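Long-range contacts in DNA polymerase (Bacillus phage phi29, PDB 2PY5), which replicates the viral genome by protein-primed, strand-displacing DNA synthesis with high processivity, and proofreads with a 3'-5' exonuclease: residues V210-S215 / Y265-V270; E221-Y226 / V425-G430; Y281-Q286 / L328-L333. The protein carries 2 engineered substitutions. All coordinates share one frame; numbering follows the deposited sequence.

Interaction 1. Residues V210-S215 / Y265-V270. With EDO (1,2-ethanediol), chain M.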
loop_
_atom_site.group_PDB
_atom_site.type_symbol
_atom_site.label_atom_id
_atom_site.label_comp_id
_atom_site.label_asym_id
_atom_site.label_seq_id
_atom_site.Cartn_x
_atom_site.Cartn_y
_atom_site.Cartn_z
ATOM N N VAL F 210 -23.290 12.073 -8.841
ATOM C CA VAL F 210 -22.897 10.833 -9.516
ATOM C C VAL F 210 -22.415 9.732 -8.570
ATOM O O VAL F 210 -22.453 8.554 -8.936
ATOM C CB VAL F 210 -21.871 11.053 -10.655
ATOM C CG1 VAL F 210 -22.376 12.153 -11.619
ATOM C CG2 VAL F 210 -20.507 11.350 -10.138
ATOM N N PHE F 211 -21.962 10.097 -7.365
ATOM C CA PHE F 211 -21.536 9.091 -6.370
ATOM C C PHE F 211 -22.370 9.239 -5.095
ATOM O O PHE F 211 -21.863 9.697 -4.056
ATOM C CB PHE F 211 -20.045 9.218 -6.078
ATOM C CG PHE F 211 -19.181 9.117 -7.293
ATOM C CD1 PHE F 211 -18.290 10.131 -7.623
ATOM C CD2 PHE F 211 -19.269 8.006 -8.138
ATOM C CE1 PHE F 211 -17.489 10.026 -8.752
ATOM C CE2 PHE F 211 -18.471 7.888 -9.257
ATOM C CZ PHE F 211 -17.573 8.888 -9.573
ATOM N N PRO F 212 -23.649 8.848 -5.170
ATOM C CA PRO F 212 -24.544 8.956 -4.045
ATOM C C PRO F 212 -24.132 7.995 -2.936
ATOM O O PRO F 212 -23.467 6.966 -3.191
ATOM C CB PRO F 212 -25.894 8.562 -4.632
ATOM C CG PRO F 212 -25.561 7.653 -5.733
ATOM C CD PRO F 212 -24.322 8.230 -6.323
ATOM N N THR F 213 -24.510 8.337 -1.716
ATOM C CA THR F 213 -24.170 7.525 -0.559
ATOM C C THR F 213 -25.068 6.317 -0.535
ATOM O O THR F 213 -26.297 6.452 -0.499
ATOM C CB THR F 213 -24.382 8.314 0.735
ATOM O OG1 THR F 213 -23.659 9.541 0.662
ATOM C CG2 THR F 213 -23.900 7.502 1.934
ATOM N N LEU F 214 -24.474 5.124 -0.589
ATOM C CA LEU F 214 -25.242 3.903 -0.504
ATOM C C LEU F 214 -25.507 3.544 0.956
ATOM O O LEU F 214 -24.734 3.884 1.866
ATOM C CB LEU F 214 -24.524 2.742 -1.196
ATOM C CG LEU F 214 -24.224 2.875 -2.712
ATOM C CD1 LEU F 214 -23.973 1.454 -3.241
ATOM C CD2 LEU F 214 -25.298 3.589 -3.496
ATOM N N SER F 215 -26.615 2.853 1.180
ATOM C CA SER F 215 -26.900 2.343 2.498
ATOM C C SER F 215 -25.791 1.375 2.917
ATOM O O SER F 215 -25.076 0.801 2.082
ATOM C CB SER F 215 -28.237 1.624 2.516
ATOM O OG SER F 215 -28.141 0.391 1.833
ATOM N N TYR F 265 -21.722 4.449 -11.918
ATOM C CA TYR F 265 -22.075 5.599 -11.097
ATOM C C TYR F 265 -23.563 5.537 -10.730
ATOM O O TYR F 265 -24.338 4.700 -11.262
ATOM C CB TYR F 265 -21.735 6.918 -11.820
ATOM C CG TYR F 265 -22.679 7.266 -12.940
ATOM C CD1 TYR F 265 -23.774 8.100 -12.716
ATOM C CD2 TYR F 265 -22.495 6.758 -14.215
ATOM C CE1 TYR F 265 -24.657 8.411 -13.734
ATOM C CE2 TYR F 265 -23.398 7.078 -15.261
ATOM C CZ TYR F 265 -24.474 7.877 -14.988
ATOM O OH TYR F 265 -25.364 8.213 -16.020
ATOM N N GLY F 266 -23.956 6.440 -9.834
ATOM C CA GLY F 266 -25.345 6.588 -9.456
ATOM C C GLY F 266 -25.917 5.563 -8.513
ATOM O O GLY F 266 -25.199 4.695 -7.992
ATOM N N GLU F 267 -27.227 5.661 -8.290
ATOM C CA GLU F 267 -27.915 4.764 -7.375
ATOM C C GLU F 267 -28.113 3.440 -8.081
ATOM O O GLU F 267 -28.660 3.410 -9.185
ATOM C CB GLU F 267 -29.284 5.306 -6.963
ATOM C CG GLU F 267 -29.949 4.498 -5.836
ATOM C CD GLU F 267 -29.201 4.585 -4.480
ATOM O OE1 GLU F 267 -28.674 5.670 -4.170
ATOM O OE2 GLU F 267 -29.153 3.562 -3.725
ATOM N N PRO F 268 -27.687 2.348 -7.462
ATOM C CA PRO F 268 -27.945 1.065 -8.098
ATOM C C PRO F 268 -29.409 0.650 -8.036
ATOM O O PRO F 268 -30.178 1.175 -7.223
ATOM C CB PRO F 268 -27.107 0.084 -7.270
ATOM C CG PRO F 268 -27.007 0.706 -5.960
ATOM C CD PRO F 268 -26.915 2.191 -6.215
ATOM N N ILE F 269 -29.772 -0.300 -8.891
ATOM C CA ILE F 269 -31.050 -0.979 -8.805
ATOM C C ILE F 269 -30.806 -2.443 -8.420
ATOM O O ILE F 269 -29.974 -3.128 -9.024
ATOM C CB ILE F 269 -31.832 -0.883 -10.123
ATOM C CG1 ILE F 269 -32.213 0.572 -10.393
ATOM C CG2 ILE F 269 -33.078 -1.762 -10.087
ATOM C CD1 ILE F 269 -32.924 0.779 -11.716
ATOM N N VAL F 270 -31.507 -2.888 -7.387
ATOM C CA VAL F 270 -31.413 -4.278 -6.936
ATOM C C VAL F 270 -32.325 -5.148 -7.800
ATOM O O VAL F 270 -33.449 -4.736 -8.166
ATOM C CB VAL F 270 -31.880 -4.414 -5.473
ATOM C CG1 VAL F 270 -31.934 -5.877 -5.035
ATOM C CG2 VAL F 270 -31.001 -3.602 -4.558
HETATM C C1 EDO M . -24.106 12.731 -1.610
HETATM O O1 EDO M . -24.915 12.540 -2.780
HETATM C C2 EDO M . -23.026 11.654 -1.513
HETATM O O2 EDO M . -21.929 11.876 -2.402
HETATM O O HOH W 1 -28.523 7.043 -1.910
HETATM O O HOH W 2 -28.780 3.204 -0.896
#
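Gly266 N donates to Val210 O at 2.7 Å, with a N-H...O angle of 158°. This bond ties the end of helix 204-210, where the linker to helix 216-223 begins, to the corner where strand 263-265 turns into strand 267-272 of the five-stranded antiparallel sheet built on strand 340-356. The donor is tilted from the carbonyl plane. Val210 O also lies at the ring edge of Tyr265, 3.4 Å from Tyr265 CB. The Tyr265 ring is swung between its own backbone N and carbonyl carbon (chi1 74°), which brings CD1 beside Val210 CB. Pro212 lays CG against the Gly266-Glu267 peptide, 3.5 Å from Gly266 C. Further along, Leu214 reaches toward the Pro268 ring, with a tight 3.5 Å between Leu214 CD2 and Pro268 CD.

Glu267 bends at its second torsion (chi2 66°) and slides past Leu214. Its two carboxylate oxygens use separate waters. One water donates to both Thr213 O and Glu267 OE1. The other accepts from Ser215 N and donates to Glu267 OE2. Farther out, Phe211 packs among Phe207 and Phe393. The linker belongs to the region that binds DNA and coordinates synthesis with degradation; the strand belongs to the polymerisation region. A 1,2-ethanediol, probably from the crystallisation liquor, donates from O2 to Phe211 O at 2.7 Å.

Interaction 2. Residues E221-Y226 / V425-G430. With nucleotides of chain C.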
loop_
_atom_site.group_PDB
_atom_site.type_symbol
_atom_site.label_atom_id
_atom_site.label_comp_id
_atom_site.label_asym_id
_atom_site.label_seq_id
_atom_site.Cartn_x
_atom_site.Cartn_y
_atom_site.Cartn_z
ATOM N N GLU F 221 -22.985 -5.541 0.328
ATOM C CA GLU F 221 -23.134 -6.425 -0.847
ATOM C C GLU F 221 -22.140 -6.095 -1.949
ATOM O O GLU F 221 -21.490 -6.978 -2.507
ATOM C CB GLU F 221 -24.568 -6.384 -1.404
ATOM C CG GLU F 221 -25.608 -6.920 -0.445
ATOM C CD GLU F 221 -26.983 -7.089 -1.071
ATOM O OE1 GLU F 221 -27.847 -7.704 -0.407
ATOM O OE2 GLU F 221 -27.192 -6.655 -2.231
ATOM N N VAL F 222 -22.010 -4.807 -2.261
ATOM C CA VAL F 222 -21.046 -4.377 -3.264
ATOM C C VAL F 222 -19.635 -4.853 -2.865
ATOM O O VAL F 222 -18.875 -5.333 -3.689
ATOM C CB VAL F 222 -21.077 -2.841 -3.469
ATOM C CG1 VAL F 222 -19.995 -2.379 -4.456
ATOM C CG2 VAL F 222 -22.472 -2.402 -3.979
ATOM N N ARG F 223 -19.309 -4.713 -1.575
ATOM C CA ARG F 223 -17.979 -4.983 -1.076
ATOM C C ARG F 223 -17.589 -6.456 -1.211
ATOM O O ARG F 223 -16.413 -6.780 -1.363
ATOM C CB ARG F 223 -17.875 -4.515 0.374
ATOM C CG ARG F 223 -16.511 -4.724 1.066
ATOM C CD ARG F 223 -16.478 -4.090 2.464
ATOM N NE ARG F 223 -16.893 -2.704 2.341
ATOM C CZ ARG F 223 -16.142 -1.741 1.842
ATOM N NH1 ARG F 223 -14.854 -1.945 1.567
ATOM N NH2 ARG F 223 -16.678 -0.540 1.683
ATOM N N TYR F 224 -18.580 -7.346 -1.198
ATOM C CA TYR F 224 -18.284 -8.760 -1.434
ATOM C C TYR F 224 -17.593 -8.986 -2.780
ATOM O O TYR F 224 -16.904 -9.985 -2.958
ATOM C CB TYR F 224 -19.535 -9.636 -1.376
ATOM C CG TYR F 224 -20.278 -9.699 -0.062
ATOM C CD1 TYR F 224 -21.651 -9.609 -0.030
ATOM C CD2 TYR F 224 -19.599 -9.844 1.141
ATOM C CE1 TYR F 224 -22.351 -9.670 1.154
ATOM C CE2 TYR F 224 -20.299 -9.905 2.345
ATOM C CZ TYR F 224 -21.665 -9.808 2.339
ATOM O OH TYR F 224 -22.391 -9.878 3.538
ATOM N N ALA F 225 -17.830 -8.073 -3.732
ATOM C CA ALA F 225 -17.266 -8.168 -5.052
ATOM C C ALA F 225 -15.925 -7.444 -5.199
ATOM O O ALA F 225 -15.367 -7.415 -6.313
ATOM C CB ALA F 225 -18.292 -7.610 -6.100
ATOM N N TYR F 226 -15.415 -6.830 -4.118
ATOM C CA TYR F 226 -14.172 -6.055 -4.183
ATOM C C TYR F 226 -12.984 -6.973 -3.966
ATOM O O TYR F 226 -12.889 -7.652 -2.933
ATOM C CB TYR F 226 -14.174 -4.943 -3.139
ATOM C CG TYR F 226 -13.017 -3.939 -3.228
ATOM C CD1 TYR F 226 -12.703 -3.326 -4.404
ATOM C CD2 TYR F 226 -12.304 -3.563 -2.099
ATOM C CE1 TYR F 226 -11.671 -2.413 -4.499
ATOM C CE2 TYR F 226 -11.275 -2.641 -2.175
ATOM C CZ TYR F 226 -10.981 -2.045 -3.396
ATOM O OH TYR F 226 -9.964 -1.110 -3.505
ATOM N N VAL F 425 -17.946 5.917 0.431
ATOM C CA VAL F 425 -17.542 6.825 -0.620
ATOM C C VAL F 425 -18.327 6.346 -1.849
ATOM O O VAL F 425 -19.457 6.801 -2.054
ATOM C CB VAL F 425 -16.001 6.870 -0.809
ATOM C CG1 VAL F 425 -15.647 7.814 -1.930
ATOM C CG2 VAL F 425 -15.277 7.276 0.514
ATOM N N TYR F 426 -17.781 5.429 -2.638
ATOM C CA TYR F 426 -18.567 4.811 -3.743
ATOM C C TYR F 426 -17.911 3.512 -4.152
ATOM O O TYR F 426 -17.145 3.413 -5.102
ATOM C CB TYR F 426 -18.772 5.781 -4.927
ATOM C CG TYR F 426 -19.831 5.270 -5.879
ATOM C CD1 TYR F 426 -21.190 5.358 -5.554
ATOM C CD2 TYR F 426 -19.496 4.671 -7.081
ATOM C CE1 TYR F 426 -22.167 4.855 -6.424
ATOM C CE2 TYR F 426 -20.479 4.163 -7.930
ATOM C CZ TYR F 426 -21.804 4.255 -7.576
ATOM O OH TYR F 426 -22.776 3.743 -8.431
ATOM N N THR F 427 -18.198 2.495 -3.356
ATOM C CA THR F 427 -17.520 1.206 -3.470
ATOM C C THR F 427 -17.657 0.544 -4.860
ATOM O O THR F 427 -16.704 -0.099 -5.304
ATOM C CB THR F 427 -17.959 0.273 -2.328
ATOM O OG1 THR F 427 -17.772 0.961 -1.074
ATOM C CG2 THR F 427 -17.149 -1.039 -2.319
ATOM N N PRO F 428 -18.799 0.720 -5.573
ATOM C CA PRO F 428 -18.846 0.094 -6.904
ATOM C C PRO F 428 -17.675 0.528 -7.812
ATOM O O PRO F 428 -17.217 -0.231 -8.636
ATOM C CB PRO F 428 -20.174 0.599 -7.470
ATOM C CG PRO F 428 -21.004 0.826 -6.262
ATOM C CD PRO F 428 -20.081 1.378 -5.249
ATOM N N MET F 429 -17.233 1.786 -7.677
ATOM C CA MET F 429 -16.148 2.267 -8.511
ATOM C C MET F 429 -14.869 1.492 -8.243
ATOM O O MET F 429 -14.144 1.122 -9.173
ATOM C CB MET F 429 -15.946 3.777 -8.298
ATOM C CG MET F 429 -14.933 4.450 -9.157
ATOM S SD MET F 429 -15.277 4.297 -10.910
ATOM C CE MET F 429 -16.368 5.634 -11.347
ATOM N N GLY F 430 -14.580 1.221 -6.969
ATOM C CA GLY F 430 -13.419 0.398 -6.634
ATOM C C GLY F 430 -13.539 -1.012 -7.196
ATOM O O GLY F 430 -12.589 -1.568 -7.763
ATOM P P DT C 6 -12.172 -4.189 3.085
ATOM O OP1 DT C 6 -13.307 -4.701 2.299
ATOM O OP2 DT C 6 -12.346 -3.196 4.182
ATOM O "O5'" DT C 6 -11.384 -5.428 3.733
ATOM C "C5'" DT C 6 -11.178 -6.628 3.012
ATOM C "C4'" DT C 6 -10.506 -7.627 3.929
ATOM O "O4'" DT C 6 -9.142 -7.179 4.129
ATOM C "C3'" DT C 6 -11.139 -7.758 5.321
ATOM O "O3'" DT C 6 -11.205 -9.127 5.756
ATOM C "C2'" DT C 6 -10.220 -6.924 6.206
ATOM C "C1'" DT C 6 -8.871 -7.096 5.514
ATOM N N1 DT C 6 -7.861 -5.990 5.748
ATOM C C2 DT C 6 -6.559 -6.343 6.051
ATOM O O2 DT C 6 -6.188 -7.505 6.142
ATOM N N3 DT C 6 -5.706 -5.277 6.245
ATOM C C4 DT C 6 -6.009 -3.927 6.173
ATOM O O4 DT C 6 -5.163 -3.057 6.369
ATOM C C5 DT C 6 -7.388 -3.625 5.849
ATOM C C7 DT C 6 -7.853 -2.202 5.742
ATOM C C6 DT C 6 -8.233 -4.653 5.655
#
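Val222 presses CG1 onto the start of helix 427-447, 3.5 Å from Pro428 N. This is the close-packed part of the contact, where the C-terminal part of helix 216-223 packs against the first turn of helix 427-447 in the polymerisation region. With CG1 anti to the backbone N (chi1 176°), the branch also touches Thr427 CG2 and Pro428 CG, each at 3.8 Å. A type I turn from Arg223 to Tyr226 then ends the first segment. It brings the Tyr226 ring edge against the backbone of Gly430, with Gly430 O in the ring plane and 3.5 Å from Tyr226 CE1. Beyond, Tyr226 packs on Tyr390 and Thr434.

The other side is polar and faces DNA. Arg223 crosses Thr427 at about a right angle, and Thr427 CG2 sits over one guanidinium face. The two side chains do not bond to each other. Asp219 links them instead, through a salt bridge to Arg223 NH2 and a hydrogen bond with Thr427 OG1. Arg223 NH1 is shared between Ala394 O and the single-stranded DNA of chain C. The chain bends at chi3 (-53°), and NH1 points almost straight at OP1 of DT6 of chain C, 3.2 Å away with a N-H...O angle of 172°.

Interaction 3. Residues Y281-Q286 / L328-L333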
loop_
_atom_site.group_PDB
_atom_site.type_symbol
_atom_site.label_atom_id
_atom_site.label_comp_id
_atom_site.label_asym_id
_atom_site.label_seq_id
_atom_site.Cartn_x
_atom_site.Cartn_y
_atom_site.Cartn_z
ATOM N N TYR F 281 -28.448 0.505 -17.521
ATOM C CA TYR F 281 -27.723 0.004 -16.341
ATOM C C TYR F 281 -26.871 -1.178 -16.787
ATOM O O TYR F 281 -27.160 -2.326 -16.436
ATOM C CB TYR F 281 -28.689 -0.434 -15.233
ATOM C CG TYR F 281 -29.433 0.702 -14.566
ATOM C CD1 TYR F 281 -30.488 1.315 -15.191
ATOM C CD2 TYR F 281 -29.090 1.137 -13.295
ATOM C CE1 TYR F 281 -31.160 2.362 -14.606
ATOM C CE2 TYR F 281 -29.778 2.174 -12.682
ATOM C CZ TYR F 281 -30.813 2.786 -13.350
ATOM O OH TYR F 281 -31.537 3.837 -12.770
ATOM N N PRO F 282 -25.842 -0.908 -17.617
ATOM C CA PRO F 282 -25.105 -1.942 -18.359
ATOM C C PRO F 282 -24.017 -2.708 -17.573
ATOM O O PRO F 282 -23.447 -3.693 -18.124
ATOM C CB PRO F 282 -24.480 -1.146 -19.497
ATOM C CG PRO F 282 -24.175 0.169 -18.871
ATOM C CD PRO F 282 -25.362 0.438 -17.973
ATOM N N LEU F 283 -23.737 -2.281 -16.343
ATOM C CA LEU F 283 -22.802 -2.969 -15.451
ATOM C C LEU F 283 -23.577 -3.592 -14.309
ATOM O O LEU F 283 -24.598 -3.075 -13.874
ATOM C CB LEU F 283 -21.753 -2.020 -14.868
ATOM C CG LEU F 283 -20.813 -1.322 -15.849
ATOM C CD1 LEU F 283 -19.834 -0.437 -15.106
ATOM C CD2 LEU F 283 -20.072 -2.318 -16.766
ATOM N N HIS F 284 -23.079 -4.703 -13.775
ATOM C CA HIS F 284 -23.761 -5.309 -12.651
ATOM C C HIS F 284 -22.826 -6.127 -11.784
ATOM O O HIS F 284 -21.733 -6.470 -12.203
ATOM C CB HIS F 284 -24.975 -6.154 -13.085
ATOM C CG HIS F 284 -24.646 -7.482 -13.718
ATOM N ND1 HIS F 284 -24.289 -7.618 -15.039
ATOM C CD2 HIS F 284 -24.715 -8.741 -13.218
ATOM C CE1 HIS F 284 -24.090 -8.903 -15.313
ATOM N NE2 HIS F 284 -24.342 -9.604 -14.221
ATOM N N ILE F 285 -23.306 -6.409 -10.584
ATOM C CA ILE F 285 -22.679 -7.362 -9.650
ATOM C C ILE F 285 -23.723 -8.446 -9.455
ATOM O O ILE F 285 -24.870 -8.152 -9.146
ATOM C CB ILE F 285 -22.278 -6.678 -8.324
ATOM C CG1 ILE F 285 -21.101 -5.724 -8.551
ATOM C CG2 ILE F 285 -21.882 -7.746 -7.251
ATOM C CD1 ILE F 285 -20.794 -4.791 -7.373
ATOM N N GLN F 286 -23.304 -9.695 -9.660
ATOM C CA GLN F 286 -24.193 -10.871 -9.590
ATOM C C GLN F 286 -23.766 -11.720 -8.399
ATOM O O GLN F 286 -22.599 -12.087 -8.304
ATOM C CB GLN F 286 -24.085 -11.682 -10.877
ATOM C CG GLN F 286 -24.946 -12.945 -10.941
ATOM C CD GLN F 286 -26.433 -12.639 -11.079
ATOM O OE1 GLN F 286 -26.882 -12.087 -12.108
ATOM N NE2 GLN F 286 -27.214 -13.023 -10.068
ATOM N N LEU F 328 -19.849 -11.211 -7.942
ATOM C CA LEU F 328 -18.917 -10.910 -9.037
ATOM C C LEU F 328 -19.394 -9.753 -9.878
ATOM O O LEU F 328 -20.547 -9.724 -10.304
ATOM C CB LEU F 328 -18.755 -12.130 -9.962
ATOM C CG LEU F 328 -18.242 -13.422 -9.303
ATOM C CD1 LEU F 328 -18.277 -14.550 -10.294
ATOM C CD2 LEU F 328 -16.842 -13.214 -8.795
ATOM N N SER F 329 -18.487 -8.823 -10.156
ATOM C CA SER F 329 -18.732 -7.851 -11.222
ATOM C C SER F 329 -18.984 -8.597 -12.532
ATOM O O SER F 329 -18.528 -9.730 -12.728
ATOM C CB SER F 329 -17.524 -6.925 -11.375
ATOM O OG SER F 329 -16.419 -7.589 -12.005
ATOM N N ASN F 330 -19.659 -7.968 -13.489
ATOM C CA ASN F 330 -19.878 -8.636 -14.768
ATOM C C ASN F 330 -18.559 -8.969 -15.495
ATOM O O ASN F 330 -18.487 -9.943 -16.244
ATOM C CB ASN F 330 -20.828 -7.839 -15.698
ATOM C CG ASN F 330 -20.347 -6.425 -15.985
ATOM O OD1 ASN F 330 -20.545 -5.526 -15.169
ATOM N ND2 ASN F 330 -19.746 -6.222 -17.166
ATOM N N VAL F 331 -17.535 -8.150 -15.259
ATOM C CA VAL F 331 -16.227 -8.362 -15.847
ATOM C C VAL F 331 -15.659 -9.696 -15.300
ATOM O O VAL F 331 -15.198 -10.548 -16.060
ATOM C CB VAL F 331 -15.283 -7.214 -15.497
ATOM C CG1 VAL F 331 -13.889 -7.514 -16.006
ATOM C CG2 VAL F 331 -15.789 -5.882 -16.122
ATOM N N ASP F 332 -15.677 -9.844 -13.988
ATOM C CA ASP F 332 -15.178 -11.083 -13.362
ATOM C C ASP F 332 -16.032 -12.298 -13.704
ATOM O O ASP F 332 -15.504 -13.410 -13.911
ATOM C CB ASP F 332 -15.098 -10.923 -11.840
ATOM C CG ASP F 332 -14.067 -9.906 -11.411
ATOM O OD1 ASP F 332 -12.878 -10.120 -11.673
ATOM O OD2 ASP F 332 -14.438 -8.900 -10.764
ATOM N N LEU F 333 -17.341 -12.092 -13.785
ATOM C CA LEU F 333 -18.280 -13.173 -14.091
ATOM C C LEU F 333 -18.055 -13.685 -15.521
ATOM O O LEU F 333 -18.031 -14.902 -15.773
ATOM C CB LEU F 333 -19.719 -12.671 -13.920
ATOM C CG LEU F 333 -20.789 -13.682 -14.314
ATOM C CD1 LEU F 333 -20.736 -14.928 -13.426
ATOM C CD2 LEU F 333 -22.168 -13.042 -14.266
#
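Strands 283-294 and 324-329 run antiparallel, and the second passes directly into helix 330-339. Gln286 and Leu328 form a hydrogen-bonded pair. Gln286 N donates to Leu328 O at 2.8 Å, and Leu328 N donates to Gln286 O at 2.9 Å. Next comes the non-hydrogen-bonded pair Ile285 and Ser329, with CA atoms 4.3 Å apart. The ladder ends there. Asn330 already belongs to the helix, and its N bonds His284 O only weakly.

The side chain of Asn330 continues the pairing. Its CG is turned between the backbone N and carbonyl carbon (chi1 57°), and OD1 accepts from His284 N at 3.0 Å. The donor lies above the amide plane. Asn330 CB is 3.5 Å from CE1 of the His284 ring, and ring and amide planes are 19° apart. Leu333 CD2 packs against both His284 NE2 and Gln286 CB, while Tyr275 stacks on His284. Gln286 carries its amide away to Gly273 and Tyr275.

Ser329 OG accepts from Asp332 N at 3.1 Å and donates to Asp332 OD2, which also salt-bridges Arg438, a residue probably involved in binding template-primer. This strand-to-helix junction with a serine N-cap ends strand 324-329, at the edge of the five-stranded antiparallel sheet.

How the interactions relate
Interactions 2 and 3 are buried, whereas interaction 1 is partly exposed and uses waters. Interactions 1 and 2 both fix the 192-229 region to the polymerisation region, one just before helix 216-223 and one at its C-terminal part. Tyr426 joins them, its OH 2.6 Å from Gly266 O and its ring against Phe211. Interaction 3 lies wholly within the polymerisation region and has the most regular backbone pairing. It reaches the same sheet as interaction 1, where Ile269 packs on Tyr281. It meets interaction 2 through Ala225 and Val222, which rest on Ile285. Interaction 2 has no hydrogen bond across its segments, and its polar side instead meets DNA.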